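Probable mannosyltransferase KTR4 (Saccharomyces cerevisiae, PDB 5A07) is a probable mannosyltransferase of the GT-A glycosyltransferase clan, modelled here as its lumenal part with manganese and guanosine-5'-diphosphate. Local coordinates at residues 256-261 and 369-374. Sequence-based numbering, arbitrary orientation.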
loop_
_atom_site.group_PDB
_atom_site.type_symbol
_atom_site.label_atom_id
_atom_site.label_comp_id
_atom_site.label_asym_id
_atom_site.label_seq_id
_atom_site.Cartn_x
_atom_site.Cartn_y
_atom_site.Cartn_z
ATOM N N TYR B 256 -5.001 -8.023 2.715
ATOM C CA TYR B 256 -4.185 -6.992 2.107
ATOM C C TYR B 256 -2.965 -7.657 1.479
ATOM O O TYR B 256 -2.386 -8.585 2.058
ATOM C CB TYR B 256 -3.772 -5.961 3.125
ATOM C CG TYR B 256 -3.175 -4.691 2.505
ATOM C CD1 TYR B 256 -4.005 -3.726 1.948
ATOM C CD2 TYR B 256 -1.838 -4.471 2.470
ATOM C CE1 TYR B 256 -3.485 -2.588 1.370
ATOM C CE2 TYR B 256 -1.315 -3.295 1.919
ATOM C CZ TYR B 256 -2.166 -2.366 1.387
ATOM O OH TYR B 256 -1.670 -1.225 0.839
ATOM N N GLY B 257 -2.614 -7.185 0.299
ATOM C CA GLY B 257 -1.430 -7.612 -0.408
ATOM C C GLY B 257 -0.571 -6.447 -0.839
ATOM O O GLY B 257 -1.094 -5.420 -1.354
ATOM N N PHE B 258 0.750 -6.593 -0.644
ATOM C CA PHE B 258 1.693 -5.577 -0.992
ATOM C C PHE B 258 2.924 -6.206 -1.640
ATOM O O PHE B 258 3.160 -7.413 -1.538
ATOM C CB PHE B 258 2.083 -4.735 0.239
ATOM C CG PHE B 258 3.029 -5.430 1.207
ATOM C CD1 PHE B 258 2.559 -6.284 2.157
ATOM C CD2 PHE B 258 4.387 -5.224 1.141
ATOM C CE1 PHE B 258 3.426 -6.930 3.039
ATOM C CE2 PHE B 258 5.262 -5.875 2.004
ATOM C CZ PHE B 258 4.764 -6.732 2.937
ATOM N N VAL B 259 3.689 -5.360 -2.293
ATOM C CA VAL B 259 4.991 -5.732 -2.859
ATOM C C VAL B 259 6.224 -5.007 -2.306
ATOM O O VAL B 259 7.359 -5.601 -2.310
ATOM C CB VAL B 259 5.053 -5.694 -4.413
ATOM C CG1 VAL B 259 4.160 -6.727 -5.047
ATOM C CG2 VAL B 259 4.712 -4.322 -4.959
ATOM N N LEU B 260 6.046 -3.749 -1.903
ATOM C CA LEU B 260 7.121 -2.905 -1.515
ATOM C C LEU B 260 6.758 -2.228 -0.164
ATOM O O LEU B 260 5.596 -1.928 0.079
ATOM C CB LEU B 260 7.424 -1.825 -2.604
ATOM C CG LEU B 260 8.093 -2.441 -3.841
ATOM C CD1 LEU B 260 7.998 -1.565 -5.090
ATOM C CD2 LEU B 260 9.550 -2.797 -3.520
ATOM N N ASN B 261 7.755 -1.959 0.664
ATOM C CA ASN B 261 7.541 -1.562 2.077
ATOM C C ASN B 261 8.639 -0.562 2.392
ATOM O O ASN B 261 9.802 -0.907 2.363
ATOM C CB ASN B 261 7.676 -2.873 2.885
ATOM C CG ASN B 261 7.222 -2.755 4.309
ATOM O OD1 ASN B 261 7.667 -1.864 5.073
ATOM N ND2 ASN B 261 6.365 -3.694 4.706
ATOM N N SER B 369 -0.674 -11.532 10.263
ATOM C CA SER B 369 -0.570 -12.736 9.430
ATOM C C SER B 369 -1.655 -12.759 8.317
ATOM O O SER B 369 -1.591 -13.605 7.435
ATOM C CB SER B 369 -0.658 -13.997 10.294
ATOM O OG SER B 369 -1.948 -14.087 10.898
ATOM N N SER B 370 -2.579 -11.803 8.343
ATOM C CA SER B 370 -3.542 -11.602 7.292
ATOM C C SER B 370 -3.071 -10.642 6.167
ATOM O O SER B 370 -3.854 -10.371 5.258
ATOM C CB SER B 370 -4.934 -11.124 7.836
ATOM O OG SER B 370 -4.897 -9.783 8.320
ATOM N N ILE B 371 -1.854 -10.106 6.286
ATOM C CA ILE B 371 -1.280 -9.118 5.359
ATOM C C ILE B 371 -0.163 -9.865 4.590
ATOM O O ILE B 371 0.789 -10.422 5.217
ATOM C CB ILE B 371 -0.738 -7.900 6.105
ATOM C CG1 ILE B 371 -1.878 -7.193 6.879
ATOM C CG2 ILE B 371 -0.033 -6.996 5.132
ATOM C CD1 ILE B 371 -1.388 -6.110 7.759
ATOM N N HIS B 372 -0.351 -10.031 3.293
ATOM C CA HIS B 372 0.443 -10.918 2.470
ATOM C C HIS B 372 1.459 -10.097 1.672
ATOM O O HIS B 372 1.046 -9.201 0.894
ATOM C CB HIS B 372 -0.430 -11.708 1.529
ATOM C CG HIS B 372 0.297 -12.659 0.648
ATOM N ND1 HIS B 372 0.809 -13.855 1.110
ATOM C CD2 HIS B 372 0.621 -12.600 -0.661
ATOM C CE1 HIS B 372 1.437 -14.481 0.131
ATOM N NE2 HIS B 372 1.321 -13.752 -0.968
ATOM N N TRP B 373 2.716 -10.541 1.682
ATOM C CA TRP B 373 3.763 -10.006 0.807
ATOM C C TRP B 373 3.852 -10.831 -0.486
ATOM O O TRP B 373 4.270 -12.003 -0.475
ATOM C CB TRP B 373 5.126 -9.995 1.517
ATOM C CG TRP B 373 6.253 -9.467 0.702
ATOM C CD1 TRP B 373 6.177 -8.513 -0.231
ATOM C CD2 TRP B 373 7.614 -9.779 0.831
ATOM N NE1 TRP B 373 7.398 -8.256 -0.778
ATOM C CE2 TRP B 373 8.306 -9.043 -0.147
ATOM C CE3 TRP B 373 8.340 -10.646 1.661
ATOM C CZ2 TRP B 373 9.675 -9.102 -0.290
ATOM C CZ3 TRP B 373 9.677 -10.720 1.509
ATOM C CH2 TRP B 373 10.347 -9.942 0.549
ATOM N N PHE B 374 3.450 -10.208 -1.608
ATOM C CA PHE B 374 3.381 -10.883 -2.895
ATOM C C PHE B 374 4.769 -10.900 -3.509
ATOM O O PHE B 374 5.081 -10.153 -4.463
ATOM C CB PHE B 374 2.377 -10.186 -3.842
ATOM C CG PHE B 374 0.984 -10.701 -3.704
ATOM C CD1 PHE B 374 0.664 -11.965 -4.142
ATOM C CD2 PHE B 374 -0.015 -9.914 -3.090
ATOM C CE1 PHE B 374 -0.640 -12.461 -3.972
ATOM C CE2 PHE B 374 -1.285 -10.414 -2.945
ATOM C CZ PHE B 374 -1.610 -11.691 -3.375
#
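Phe258 and Trp373 meet at the tight end of this contact, where two short parallel strands (axes at 24°) run side by side. Trp373 CA lies over one face of the Phe258 ring, 4.1 Å from its centroid, and Trp373 CB comes within 3.6 Å of Phe258 CZ. The indole's five-membered ring is tilted only 13° from the phenyl plane but slid aside, so overlap is slight. With CG anti to the backbone N (chi1 180°), the indole reaches along the strand, and NE1 donates to Val259 O at 3.1 Å, from well above the carbonyl plane. On the sheet face that carries His372, the edge of the Phe374 ring lies against Gly257, Phe374 CE2 being 3.8 Å from Gly257 CA. The backbone is zipped by His372 N to Tyr256 O (2.8 Å, an almost linear bond), Phe258 N to His372 O and Phe374 N to Phe258 O (2.8 Å).

Packing thins toward the partly exposed Ser370: Tyr256 CD2 and Ile371 CG2 touch at just 4.1 Å, and buried Tyr256 N has no partner in the model. Strand 322-325 pairs antiparallel with strand 256-262, placing this parallel pair in the mixed central sheet, consistent with a GT-A fold.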